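Local coordinates for ancylostoma secreted protein 2 (Necator americanus, PDB 4NUK) that is a secreted CAP-superfamily protein of a hookworm that binds divalent metal ions such as zinc and copper, while its wider role remains unclear, at residues G98-M103 and V146-Q151; C84-S89 and S168-V173; Q133-T138 and D187-G192. All blocks are in the same frame, centred on the assembly; numbering follows the deposited sequence.

Contact 1: residues G98-M103 and V146-Q151. With NI (nickel (II) ion), chain B.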
ATOM      1  N   GLY A  98      -2.536  -0.007   9.258  1.00 11.26           N
ATOM      2  CA  GLY A  98      -2.933  -1.102   8.389  1.00 11.77           C
ATOM      3  C   GLY A  98      -1.713  -1.953   8.068  1.00 12.76           C
ATOM      4  O   GLY A  98      -0.616  -1.610   8.486  1.00 11.69           O
ATOM      5  N   GLU A  99      -1.895  -3.041   7.323  1.00  9.36           N
ATOM      6  CA  GLU A  99      -0.803  -3.958   7.044  1.00 11.28           C
ATOM      7  C   GLU A  99      -1.049  -4.767   5.780  1.00 15.74           C
ATOM      8  O   GLU A  99      -2.151  -5.295   5.573  1.00 16.80           O
ATOM      9  CB  GLU A  99      -0.605  -4.928   8.206  1.00 11.65           C
ATOM     10  CG  GLU A  99       0.654  -5.799   8.090  1.00 12.59           C
ATOM     11  CD  GLU A  99       0.827  -6.702   9.301  1.00 14.56           C
ATOM     12  OE1 GLU A  99       0.033  -7.662   9.425  1.00 14.72           O
ATOM     13  OE2 GLU A  99       1.718  -6.427  10.147  1.00 12.05           O
ATOM     14  N   ASN A 100      -0.021  -4.849   4.936  1.00 11.24           N
ATOM     15  CA  ASN A 100      -0.020  -5.758   3.807  1.00 15.90           C
ATOM     16  C   ASN A 100       1.124  -6.739   4.013  1.00 14.80           C
ATOM     17  O   ASN A 100       2.178  -6.354   4.525  1.00 13.72           O
ATOM     18  CB  ASN A 100       0.162  -5.018   2.469  1.00 13.28           C
ATOM     19  CG  ASN A 100      -1.114  -4.364   1.969  1.00 17.60           C
ATOM     20  OD1 ASN A 100      -2.217  -4.650   2.452  1.00 15.83           O
ATOM     21  ND2 ASN A 100      -0.966  -3.463   0.992  1.00 16.13           N
ATOM     22  N   ILE A 101       0.920  -8.004   3.630  1.00 15.91           N
ATOM     23  CA  ILE A 101       2.011  -8.982   3.679  1.00 13.35           C
ATOM     24  C   ILE A 101       2.211  -9.729   2.383  1.00 15.42           C
ATOM     25  O   ILE A 101       1.301  -9.848   1.570  1.00 16.70           O
ATOM     26  CB  ILE A 101       1.913  -9.993   4.854  1.00 12.97           C
ATOM     27  CG1 ILE A 101       0.802 -11.015   4.657  1.00 19.18           C
ATOM     28  CG2 ILE A 101       1.803  -9.288   6.200  1.00 12.92           C
ATOM     29  CD1 ILE A 101       0.796 -12.074   5.786  1.00 19.05           C
ATOM     30  N   PHE A 102       3.424 -10.235   2.200  1.00 15.55           N
ATOM     31  CA  PHE A 102       3.786 -10.915   0.969  1.00 15.88           C
ATOM     32  C   PHE A 102       5.001 -11.775   1.205  1.00 19.47           C
ATOM     33  O   PHE A 102       5.882 -11.418   1.991  1.00 18.95           O
ATOM     34  CB  PHE A 102       4.117  -9.878  -0.103  1.00 18.31           C
ATOM     35  CG  PHE A 102       4.690 -10.458  -1.375  1.00 16.52           C
ATOM     36  CD1 PHE A 102       3.853 -10.933  -2.373  1.00 20.56           C
ATOM     37  CD2 PHE A 102       6.054 -10.471  -1.588  1.00 14.84           C
ATOM     38  CE1 PHE A 102       4.377 -11.447  -3.547  1.00 22.67           C
ATOM     39  CE2 PHE A 102       6.584 -10.972  -2.750  1.00 20.29           C
ATOM     40  CZ  PHE A 102       5.744 -11.466  -3.739  1.00 19.83           C
ATOM     41  N   MET A 103       5.059 -12.902   0.509  1.00 19.53           N
ATOM     42  CA  MET A 103       6.267 -13.705   0.502  1.00 20.44           C
ATOM     43  C   MET A 103       6.678 -14.161  -0.898  1.00 23.18           C
ATOM     44  O   MET A 103       5.844 -14.412  -1.761  1.00 24.32           O
ATOM     45  CB  MET A 103       6.144 -14.909   1.442  1.00 19.01           C
ATOM     46  CG  MET A 103       5.064 -15.904   1.079  1.00 18.80           C
ATOM     47  SD  MET A 103       5.573 -17.604   1.455  1.00 24.03           S
ATOM     48  CE  MET A 103       6.616 -17.932   0.041  1.00 26.41           C
ATOM     49  N   VAL A 146      -9.745  -7.993  -2.052  1.00 23.00           N
ATOM     50  CA  VAL A 146      -8.881  -6.984  -2.661  1.00 20.72           C
ATOM     51  C   VAL A 146      -8.307  -6.026  -1.623  1.00 20.19           C
ATOM     52  O   VAL A 146      -8.022  -4.869  -1.937  1.00 23.40           O
ATOM     53  CB  VAL A 146      -9.632  -6.139  -3.708  1.00 20.51           C
ATOM     54  CG1 VAL A 146     -10.047  -6.996  -4.879  1.00 20.74           C
ATOM     55  CG2 VAL A 146     -10.832  -5.459  -3.074  1.00 16.63           C
ATOM     56  N   GLY A 147      -8.137  -6.510  -0.399  1.00 17.62           N
ATOM     57  CA  GLY A 147      -7.799  -5.658   0.724  1.00 15.36           C
ATOM     58  C   GLY A 147      -6.371  -5.145   0.729  1.00 21.85           C
ATOM     59  O   GLY A 147      -6.009  -4.245   1.497  1.00 20.27           O
ATOM     60  N   HIS A 148      -5.536  -5.721  -0.116  1.00 22.57           N
ATOM     61  CA  HIS A 148      -4.166  -5.251  -0.179  1.00 20.81           C
ATOM     62  C   HIS A 148      -4.090  -4.102  -1.150  1.00 18.44           C
ATOM     63  O   HIS A 148      -3.370  -3.134  -0.924  1.00 19.43           O
ATOM     64  CB  HIS A 148      -3.231  -6.385  -0.569  1.00 22.84           C
ATOM     65  CG  HIS A 148      -3.111  -7.441   0.487  1.00 28.27           C
ATOM     66  ND1 HIS A 148      -2.622  -8.704   0.233  1.00 28.17           N
ATOM     67  CD2 HIS A 148      -3.417  -7.417   1.804  1.00 22.21           C
ATOM     68  CE1 HIS A 148      -2.640  -9.414   1.345  1.00 25.95           C
ATOM     69  NE2 HIS A 148      -3.119  -8.657   2.313  1.00 26.65           N
ATOM     70  N   TYR A 149      -4.844  -4.216  -2.235  1.00 17.67           N
ATOM     71  CA  TYR A 149      -4.998  -3.105  -3.159  1.00 17.96           C
ATOM     72  C   TYR A 149      -5.664  -1.915  -2.472  1.00 18.18           C
ATOM     73  O   TYR A 149      -5.171  -0.794  -2.563  1.00 20.82           O
ATOM     74  CB  TYR A 149      -5.817  -3.518  -4.389  1.00 20.34           C
ATOM     75  CG  TYR A 149      -6.395  -2.336  -5.134  1.00 17.81           C
ATOM     76  CD1 TYR A 149      -5.610  -1.580  -5.995  1.00 16.72           C
ATOM     77  CD2 TYR A 149      -7.717  -1.962  -4.950  1.00 20.55           C
ATOM     78  CE1 TYR A 149      -6.125  -0.491  -6.659  1.00 18.89           C
ATOM     79  CE2 TYR A 149      -8.254  -0.876  -5.615  1.00 20.85           C
ATOM     80  CZ  TYR A 149      -7.453  -0.140  -6.468  1.00 23.01           C
ATOM     81  OH  TYR A 149      -7.989   0.939  -7.131  1.00 20.50           O
ATOM     82  N   THR A 150      -6.785  -2.152  -1.789  1.00 18.17           N
ATOM     83  CA  THR A 150      -7.536  -1.046  -1.195  1.00 18.95           C
ATOM     84  C   THR A 150      -6.681  -0.283  -0.178  1.00 18.93           C
ATOM     85  O   THR A 150      -6.786   0.925  -0.072  1.00 20.64           O
ATOM     86  CB  THR A 150      -8.871  -1.489  -0.562  1.00 16.94           C
ATOM     87  OG1 THR A 150      -8.620  -2.440   0.470  1.00 16.24           O
ATOM     88  CG2 THR A 150      -9.798  -2.124  -1.619  1.00 20.36           C
ATOM     89  N   GLN A 151      -5.826  -0.984   0.548  1.00 16.04           N
ATOM     90  CA  GLN A 151      -4.947  -0.320   1.489  1.00 17.85           C
ATOM     91  C   GLN A 151      -3.856   0.462   0.757  1.00 18.07           C
ATOM     92  O   GLN A 151      -3.399   1.505   1.231  1.00 16.62           O
ATOM     93  CB  GLN A 151      -4.349  -1.320   2.490  1.00 14.39           C
ATOM     94  CG  GLN A 151      -3.368  -0.714   3.500  1.00 15.20           C
ATOM     95  CD  GLN A 151      -3.958   0.411   4.360  1.00 14.91           C
ATOM     96  OE1 GLN A 151      -3.902   1.584   3.989  1.00 13.55           O
ATOM     97  NE2 GLN A 151      -4.495   0.055   5.528  1.00 14.16           N
TER
HETATM   98 NI    NI B 300      -4.507  -9.456   4.171  1.00 38.58          NI
HETATM   99  O   HOH W   1      -4.424  -4.364   3.941  1.00 13.96           O

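Contact 2: residues C84-S89 and S168-V173. With NI (nickel (II) ion), chain B.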
ATOM      1  N   CYS A  84       9.338 -14.024  11.225  1.00 15.89           N
ATOM      2  CA  CYS A  84       9.410 -15.011  10.152  1.00 21.93           C
ATOM      3  C   CYS A  84       8.251 -16.017  10.182  1.00 20.59           C
ATOM      4  O   CYS A  84       8.454 -17.220  10.046  1.00 23.75           O
ATOM      5  CB  CYS A  84      10.776 -15.731  10.174  1.00 18.86           C
ATOM      6  SG  CYS A  84      12.157 -14.701   9.572  1.00 23.23           S
ATOM      7  N   VAL A  85       7.041 -15.512  10.380  1.00 17.54           N
ATOM      8  CA  VAL A  85       5.843 -16.316  10.236  1.00 18.03           C
ATOM      9  C   VAL A  85       4.847 -15.587   9.342  1.00 20.13           C
ATOM     10  O   VAL A  85       4.538 -14.415   9.577  1.00 20.51           O
ATOM     11  CB  VAL A  85       5.203 -16.622  11.590  1.00 17.38           C
ATOM     12  CG1 VAL A  85       3.723 -16.873  11.417  1.00 21.56           C
ATOM     13  CG2 VAL A  85       5.866 -17.825  12.208  1.00 18.27           C
ATOM     14  N   PHE A  86       4.350 -16.262   8.309  1.00 20.96           N
ATOM     15  CA  PHE A  86       3.468 -15.593   7.348  1.00 18.64           C
ATOM     16  C   PHE A  86       2.095 -15.359   7.968  1.00 17.69           C
ATOM     17  O   PHE A  86       1.188 -16.169   7.819  1.00 18.74           O
ATOM     18  CB  PHE A  86       3.370 -16.366   6.025  1.00 17.28           C
ATOM     19  CG  PHE A  86       2.727 -15.584   4.910  1.00 16.28           C
ATOM     20  CD1 PHE A  86       3.470 -14.723   4.131  1.00 19.88           C
ATOM     21  CD2 PHE A  86       1.379 -15.707   4.643  1.00 19.79           C
ATOM     22  CE1 PHE A  86       2.873 -13.994   3.094  1.00 18.63           C
ATOM     23  CE2 PHE A  86       0.784 -14.983   3.606  1.00 21.30           C
ATOM     24  CZ  PHE A  86       1.537 -14.135   2.829  1.00 15.15           C
ATOM     25  N   LYS A  87       1.954 -14.244   8.676  1.00 20.06           N
ATOM     26  CA  LYS A  87       0.735 -13.986   9.428  1.00 20.29           C
ATOM     27  C   LYS A  87       0.527 -12.490   9.600  1.00 18.93           C
ATOM     28  O   LYS A  87       1.472 -11.753   9.878  1.00 17.61           O
ATOM     29  CB  LYS A  87       0.829 -14.661  10.797  1.00 18.30           C
ATOM     30  CG  LYS A  87      -0.393 -14.488  11.665  1.00 24.75           C
ATOM     31  CD  LYS A  87      -0.315 -15.374  12.919  1.00 25.50           C
ATOM     32  CE  LYS A  87      -1.313 -14.927  14.000  1.00 34.57           C
ATOM     33  NZ  LYS A  87      -2.756 -15.020  13.596  1.00 39.16           N
ATOM     34  N   HIS A  88      -0.704 -12.030   9.427  1.00 17.86           N
ATOM     35  CA  HIS A  88      -0.994 -10.650   9.763  1.00 18.75           C
ATOM     36  C   HIS A  88      -0.765 -10.465  11.260  1.00 19.11           C
ATOM     37  O   HIS A  88      -1.103 -11.343  12.045  1.00 16.69           O
ATOM     38  CB  HIS A  88      -2.419 -10.277   9.376  1.00 18.38           C
ATOM     39  CG  HIS A  88      -2.544  -9.828   7.955  1.00 23.78           C
ATOM     40  ND1 HIS A  88      -1.951  -8.674   7.488  1.00 20.05           N
ATOM     41  CD2 HIS A  88      -3.168 -10.389   6.894  1.00 19.58           C
ATOM     42  CE1 HIS A  88      -2.206  -8.541   6.200  1.00 16.72           C
ATOM     43  NE2 HIS A  88      -2.940  -9.569   5.815  1.00 27.30           N
ATOM     44  N   SER A  89      -0.145  -9.352  11.652  1.00 15.89           N
ATOM     45  CA  SER A  89       0.064  -9.080  13.074  1.00 16.62           C
ATOM     46  C   SER A  89      -1.280  -8.771  13.726  1.00 19.07           C
ATOM     47  O   SER A  89      -2.242  -8.441  13.025  1.00 19.57           O
ATOM     48  CB  SER A  89       1.030  -7.917  13.257  1.00 14.20           C
ATOM     49  OG  SER A  89       0.558  -6.756  12.591  1.00 16.60           O
ATOM     50  N   SER A 168      14.056 -18.355   6.857  1.00 34.04           N
ATOM     51  CA  SER A 168      14.507 -19.689   6.490  1.00 38.14           C
ATOM     52  C   SER A 168      13.863 -20.117   5.201  1.00 32.04           C
ATOM     53  O   SER A 168      14.536 -20.539   4.273  1.00 37.58           O
ATOM     54  CB  SER A 168      14.127 -20.703   7.566  1.00 36.15           C
ATOM     55  OG  SER A 168      14.908 -20.510   8.730  1.00 54.10           O
ATOM     56  N   ASN A 169      12.546 -20.000   5.155  1.00 30.96           N
ATOM     57  CA  ASN A 169      11.766 -20.640   4.110  1.00 32.67           C
ATOM     58  C   ASN A 169      11.013 -19.671   3.217  1.00 30.45           C
ATOM     59  O   ASN A 169      10.081 -20.072   2.514  1.00 37.48           O
ATOM     60  CB  ASN A 169      10.787 -21.626   4.743  1.00 35.13           C
ATOM     61  CG  ASN A 169       9.961 -20.993   5.855  1.00 37.60           C
ATOM     62  OD1 ASN A 169       9.186 -21.668   6.535  1.00 41.03           O
ATOM     63  ND2 ASN A 169      10.119 -19.691   6.038  1.00 33.21           N
ATOM     64  N   MET A 170      11.411 -18.402   3.237  1.00 26.01           N
ATOM     65  CA  MET A 170      10.735 -17.391   2.428  1.00 29.71           C
ATOM     66  C   MET A 170      11.435 -16.068   2.554  1.00 24.24           C
ATOM     67  O   MET A 170      12.119 -15.815   3.534  1.00 22.69           O
ATOM     68  CB  MET A 170       9.286 -17.188   2.895  1.00 24.76           C
ATOM     69  CG  MET A 170       9.178 -16.493   4.251  1.00 21.80           C
ATOM     70  SD  MET A 170       7.496 -16.209   4.806  1.00 23.89           S
ATOM     71  CE  MET A 170       7.734 -16.029   6.557  1.00 21.24           C
ATOM     72  N   CYS A 171      11.257 -15.220   1.553  1.00 27.41           N
ATOM     73  CA  CYS A 171      11.569 -13.813   1.707  1.00 25.70           C
ATOM     74  C   CYS A 171      10.259 -13.136   2.125  1.00 22.26           C
ATOM     75  O   CYS A 171       9.278 -13.164   1.387  1.00 16.28           O
ATOM     76  CB  CYS A 171      12.101 -13.237   0.412  1.00 21.81           C
ATOM     77  SG  CYS A 171      12.463 -11.482   0.519  1.00 28.21           S
ATOM     78  N   TYR A 172      10.249 -12.558   3.324  1.00 16.22           N
ATOM     79  CA  TYR A 172       9.019 -12.124   3.955  1.00 16.20           C
ATOM     80  C   TYR A 172       8.958 -10.607   4.015  1.00 18.32           C
ATOM     81  O   TYR A 172       9.816  -9.949   4.615  1.00 17.64           O
ATOM     82  CB  TYR A 172       8.880 -12.763   5.344  1.00 16.70           C
ATOM     83  CG  TYR A 172       7.595 -12.459   6.094  1.00 16.15           C
ATOM     84  CD1 TYR A 172       6.356 -12.489   5.459  1.00 14.93           C
ATOM     85  CD2 TYR A 172       7.624 -12.178   7.455  1.00 17.02           C
ATOM     86  CE1 TYR A 172       5.187 -12.220   6.164  1.00 12.92           C
ATOM     87  CE2 TYR A 172       6.471 -11.909   8.166  1.00 16.23           C
ATOM     88  CZ  TYR A 172       5.255 -11.924   7.518  1.00 17.59           C
ATOM     89  OH  TYR A 172       4.121 -11.646   8.247  1.00 14.30           O
ATOM     90  N   VAL A 173       7.924 -10.067   3.377  1.00 18.12           N
ATOM     91  CA  VAL A 173       7.737  -8.633   3.209  1.00 15.78           C
ATOM     92  C   VAL A 173       6.495  -8.166   3.964  1.00 14.82           C
ATOM     93  O   VAL A 173       5.402  -8.682   3.766  1.00 17.19           O
ATOM     94  CB  VAL A 173       7.550  -8.290   1.703  1.00 19.24           C
ATOM     95  CG1 VAL A 173       7.314  -6.798   1.494  1.00 16.90           C
ATOM     96  CG2 VAL A 173       8.746  -8.781   0.872  1.00 17.50           C
TER
HETATM   97 NI    NI B 300      -4.507  -9.456   4.171  1.00 38.58          NI

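Contact 3: residues Q133-T138 and D187-G192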
ATOM      1  N   GLN A 133     -17.077   0.545  -9.313  1.00 26.89           N
ATOM      2  CA  GLN A 133     -17.159   2.000  -9.288  1.00 30.05           C
ATOM      3  C   GLN A 133     -17.578   2.496  -7.908  1.00 27.15           C
ATOM      4  O   GLN A 133     -17.382   3.660  -7.569  1.00 25.56           O
ATOM      5  CB  GLN A 133     -18.138   2.493 -10.359  1.00 32.80           C
ATOM      6  CG  GLN A 133     -17.636   2.312 -11.788  1.00 35.54           C
ATOM      7  CD  GLN A 133     -16.585   3.345 -12.163  1.00 40.05           C
ATOM      8  OE1 GLN A 133     -16.755   4.542 -11.916  1.00 37.02           O
ATOM      9  NE2 GLN A 133     -15.489   2.885 -12.759  1.00 35.08           N
ATOM     10  N   ASN A 134     -18.161   1.596  -7.122  1.00 23.89           N
ATOM     11  CA  ASN A 134     -18.607   1.919  -5.773  1.00 27.89           C
ATOM     12  C   ASN A 134     -17.539   1.550  -4.729  1.00 25.12           C
ATOM     13  O   ASN A 134     -17.417   0.393  -4.327  1.00 22.84           O
ATOM     14  CB  ASN A 134     -19.932   1.220  -5.468  1.00 20.59           C
ATOM     15  CG  ASN A 134     -20.605   1.778  -4.247  1.00 27.57           C
ATOM     16  OD1 ASN A 134     -19.943   2.116  -3.266  1.00 27.72           O
ATOM     17  ND2 ASN A 134     -21.928   1.908  -4.301  1.00 29.66           N
ATOM     18  N   LEU A 135     -16.795   2.553  -4.279  1.00 23.17           N
ATOM     19  CA  LEU A 135     -15.600   2.335  -3.467  1.00 26.61           C
ATOM     20  C   LEU A 135     -15.858   2.160  -1.974  1.00 23.83           C
ATOM     21  O   LEU A 135     -14.936   2.237  -1.164  1.00 26.89           O
ATOM     22  CB  LEU A 135     -14.624   3.489  -3.677  1.00 18.90           C
ATOM     23  CG  LEU A 135     -14.297   3.718  -5.137  1.00 19.70           C
ATOM     24  CD1 LEU A 135     -13.239   4.779  -5.253  1.00 19.70           C
ATOM     25  CD2 LEU A 135     -13.849   2.402  -5.764  1.00 20.14           C
ATOM     26  N   LYS A 136     -17.106   1.949  -1.599  1.00 22.31           N
ATOM     27  CA  LYS A 136     -17.425   1.743  -0.202  1.00 23.07           C
ATOM     28  C   LYS A 136     -17.018   0.339   0.208  1.00 22.84           C
ATOM     29  O   LYS A 136     -17.365  -0.625  -0.460  1.00 25.92           O
ATOM     30  CB  LYS A 136     -18.914   1.948   0.029  1.00 23.34           C
ATOM     31  CG  LYS A 136     -19.361   1.749   1.466  1.00 28.47           C
ATOM     32  CD  LYS A 136     -20.845   2.069   1.574  1.00 26.08           C
ATOM     33  CE  LYS A 136     -21.356   2.049   2.989  1.00 26.49           C
ATOM     34  NZ  LYS A 136     -22.756   2.556   2.998  1.00 44.31           N
ATOM     35  N   LEU A 137     -16.279   0.224   1.306  1.00 25.59           N
ATOM     36  CA  LEU A 137     -15.820  -1.076   1.776  1.00 23.92           C
ATOM     37  C   LEU A 137     -16.927  -1.822   2.521  1.00 28.15           C
ATOM     38  O   LEU A 137     -17.069  -1.719   3.742  1.00 29.89           O
ATOM     39  CB  LEU A 137     -14.581  -0.915   2.648  1.00 21.75           C
ATOM     40  CG  LEU A 137     -13.968  -2.180   3.233  1.00 23.18           C
ATOM     41  CD1 LEU A 137     -13.925  -3.295   2.193  1.00 28.56           C
ATOM     42  CD2 LEU A 137     -12.579  -1.889   3.772  1.00 18.90           C
ATOM     43  N   THR A 138     -17.720  -2.571   1.769  1.00 27.25           N
ATOM     44  CA  THR A 138     -18.827  -3.322   2.336  1.00 24.70           C
ATOM     45  C   THR A 138     -18.334  -4.707   2.692  1.00 28.65           C
ATOM     46  O   THR A 138     -17.214  -5.085   2.329  1.00 31.17           O
ATOM     47  CB  THR A 138     -19.961  -3.492   1.306  1.00 30.37           C
ATOM     48  OG1 THR A 138     -19.425  -4.069   0.107  1.00 27.27           O
ATOM     49  CG2 THR A 138     -20.618  -2.152   0.972  1.00 21.56           C
ATOM     50  N   ASP A 187     -15.305   4.734   2.409  1.00 23.09           N
ATOM     51  CA  ASP A 187     -14.836   4.746   1.033  1.00 23.72           C
ATOM     52  C   ASP A 187     -13.331   4.623   0.975  1.00 21.05           C
ATOM     53  O   ASP A 187     -12.632   5.187   1.804  1.00 21.28           O
ATOM     54  CB  ASP A 187     -15.277   6.032   0.327  1.00 25.16           C
ATOM     55  CG  ASP A 187     -16.779   6.161   0.262  1.00 24.93           C
ATOM     56  OD1 ASP A 187     -17.470   5.173   0.564  1.00 24.35           O
ATOM     57  OD2 ASP A 187     -17.272   7.246  -0.090  1.00 35.05           O
ATOM     58  N   ILE A 188     -12.829   3.895  -0.017  1.00 22.37           N
ATOM     59  CA  ILE A 188     -11.390   3.819  -0.233  1.00 18.30           C
ATOM     60  C   ILE A 188     -10.894   5.227  -0.565  1.00 21.34           C
ATOM     61  O   ILE A 188      -9.961   5.728   0.041  1.00 21.75           O
ATOM     62  CB  ILE A 188     -11.061   2.879  -1.389  1.00 17.09           C
ATOM     63  CG1 ILE A 188     -11.699   1.507  -1.156  1.00 17.45           C
ATOM     64  CG2 ILE A 188      -9.580   2.758  -1.562  1.00 14.48           C
ATOM     65  CD1 ILE A 188     -11.854   0.689  -2.436  1.00 15.94           C
ATOM     66  N   TYR A 189     -11.540   5.872  -1.527  1.00 22.50           N
ATOM     67  CA  TYR A 189     -11.243   7.266  -1.814  1.00 21.28           C
ATOM     68  C   TYR A 189     -12.469   8.025  -2.363  1.00 28.52           C
ATOM     69  O   TYR A 189     -13.431   7.424  -2.854  1.00 27.08           O
ATOM     70  CB  TYR A 189     -10.010   7.400  -2.731  1.00 24.12           C
ATOM     71  CG  TYR A 189     -10.085   6.638  -4.034  1.00 20.93           C
ATOM     72  CD1 TYR A 189     -10.629   7.221  -5.160  1.00 24.42           C
ATOM     73  CD2 TYR A 189      -9.600   5.348  -4.138  1.00 19.94           C
ATOM     74  CE1 TYR A 189     -10.701   6.538  -6.360  1.00 24.31           C
ATOM     75  CE2 TYR A 189      -9.671   4.652  -5.328  1.00 21.47           C
ATOM     76  CZ  TYR A 189     -10.232   5.254  -6.439  1.00 23.83           C
ATOM     77  OH  TYR A 189     -10.312   4.589  -7.641  1.00 21.54           O
ATOM     78  N   GLU A 190     -12.439   9.349  -2.228  1.00 33.48           N
ATOM     79  CA  GLU A 190     -13.471  10.212  -2.785  1.00 31.81           C
ATOM     80  C   GLU A 190     -13.301  10.260  -4.296  1.00 26.54           C
ATOM     81  O   GLU A 190     -12.214  10.524  -4.800  1.00 23.92           O
ATOM     82  CB  GLU A 190     -13.365  11.618  -2.196  1.00 30.02           C
ATOM     83  CG  GLU A 190     -14.085  12.681  -3.005  1.00 34.00           C
ATOM     84  CD  GLU A 190     -15.027  13.539  -2.157  1.00 49.71           C
ATOM     85  OE1 GLU A 190     -14.541  14.189  -1.196  1.00 40.07           O
ATOM     86  OE2 GLU A 190     -16.251  13.558  -2.455  1.00 46.93           O
ATOM     87  N   LYS A 191     -14.377   9.978  -5.017  1.00 27.67           N
ATOM     88  CA  LYS A 191     -14.313   9.969  -6.471  1.00 28.75           C
ATOM     89  C   LYS A 191     -14.444  11.377  -7.057  1.00 24.42           C
ATOM     90  O   LYS A 191     -15.103  12.248  -6.488  1.00 25.36           O
ATOM     91  CB  LYS A 191     -15.370   9.020  -7.046  1.00 21.92           C
ATOM     92  CG  LYS A 191     -15.009   7.554  -6.897  1.00 24.51           C
ATOM     93  CD  LYS A 191     -16.257   6.690  -6.644  1.00 30.07           C
ATOM     94  CE  LYS A 191     -17.351   6.993  -7.640  1.00 26.49           C
ATOM     95  NZ  LYS A 191     -18.502   6.094  -7.464  1.00 23.27           N
ATOM     96  N   GLY A 192     -13.807  11.585  -8.200  1.00 23.21           N
ATOM     97  CA  GLY A 192     -13.883  12.854  -8.893  1.00 26.91           C
ATOM     98  C   GLY A 192     -12.634  13.114  -9.696  1.00 29.87           C
ATOM     99  O   GLY A 192     -11.721  12.280  -9.722  1.00 25.99           O
TER

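Contact 1: residues G98-M103 and V146-Q151
N100 and H148 meet at the metal-binding cleft of the CAP fold, where the sheet's outer strand 98-104 faces the start of helix 147-152. The strand and helix segments run obliquely, their axes 8.5 Å apart at closest approach. The tight part is centred on the amide of N100. Its CG stands beside the backbone N (chi1 -79°), which sends the amide across to the first turn of the helix. ND2 donates to H148 O at 3.1 Å, with a bent N-H...O angle of 143°. The same side chain is gripped at its other end. OD1 lies 3.1 Å from H148 CD2. A water 2.7 Å from N100 OD1 and 2.9 Å from G147 O can bridge the two, though it has more acceptors near it than protons to give. The two side chains run side by side in opposing senses, with the amide and imidazole planes 62° apart. W122 of helix 111-123 packs on N100 as well. The looser side runs toward the metal. There H148 is only partly buried, and its CE1 stays 4.0 Å from I101 O, which W122 takes up through its indole N-H. E99 turns away from the helix and holds H88, the second metal ligand, through OE1. Its OE2 is bound by N80, S89 and Q176. On this side, H148 NE2 binds the nickel ion at 2.5 Å.

Contact 2: residues C84-S89 and S168-V173
Y172 of strand 171-178 packs along V85 and F86 in the loop that carries the metal ligand H88. Its CG is anti to the backbone N (chi1 -177°), and CB points at the loop. From there the ring runs alongside the backbone of C84 to K87. CD2 comes first, 4.3 Å from C84 CA. Across the ring from CD2, CE1 touches F86 CD1 at 3.7 Å. The F86 and Y172 planes stand at 55°, so this is an oblique aromatic pair. CE2 and CZ come next to V85 O, with CZ 3.3 Å from V85 O. At the tip, OH receives a weak bond from K87 N, 3.4 Å long but fairly straight at 164°. The stronger partner of this hydroxyl is N80 OD1, and N80 ND2 also binds K87 O. N80 thus fixes both the tyrosine tip and the loop. M170 fills in at the side. Its extended chain brings CE to 3.7 Å from C84 C, and SD lies near F86 CB. The outer part of the contact is more open, with V85, F86 and K87 exposed. C84 ties the loop's start to C167 by a disulfide. Beyond K87, H88 NE2 binds the nickel ion at 2.3 Å. The arrangement is that of the histidine-bearing loop of a CAP metal site, anchored on the central sheet.

Contact 3: residues Q133-T138 and D187-G192
A single beta bridge, K136 with D187, joins two irregular loops here: one leads into helix 139-143 and the other follows the last long strand, 171-178. The bridged CA atoms are 4.2 Å apart. I188 N donates to L135 O at 2.9 Å, and D187 CA adds a CA-H...O contact to the same oxygen. L135 is the residue most covered by the facing loop. With CG beside the backbone N (chi1 -54°) and CD1 extended beyond it (chi2 -175°), CD1 lies over the face of the Y189 ring. CD1 is 3.3 Å from the ring centroid and 15° off the normal, a CH-pi contact. The ring is held at its far end, where OH bonds to P59 O. I188 CD1 packs against L135 CB, while K191 CG covers L135 CD1 from another side at 3.7 Å. The solvent side is more polar. D187 OD1 rests 3.6 Å from K136 CB, and the charged ends of this pair stay apart. N134 forms an Asx turn, its OD1 accepting from K136 N. K191 bends at chi2 and chi3 to bring its ammonium back to the first loop, where NZ donates to Q133 O at 2.7 Å from above the carbonyl plane.

In the fold
The segments come in the order 84-89, 98-103, 133-138, 146-151, 168-173 and 187-192. Contact 1 thus lies within the chain interval spanned by contact 2, while contact 3 alternates with both. Contacts 1 and 2 have centres 14 Å apart and share the sheet through neighbouring strands 98-104 and 171-178. Each supplies one histidine to the nickel ion, so two distant parts of the chain complete one site. Contact 3 lies on the opposite side of the chain's centre from contact 2, with the two centres 31 Å apart. It meets contact 1 where I188 packs on T150 of helix 147-152, which connects the metal cleft to the loops beyond.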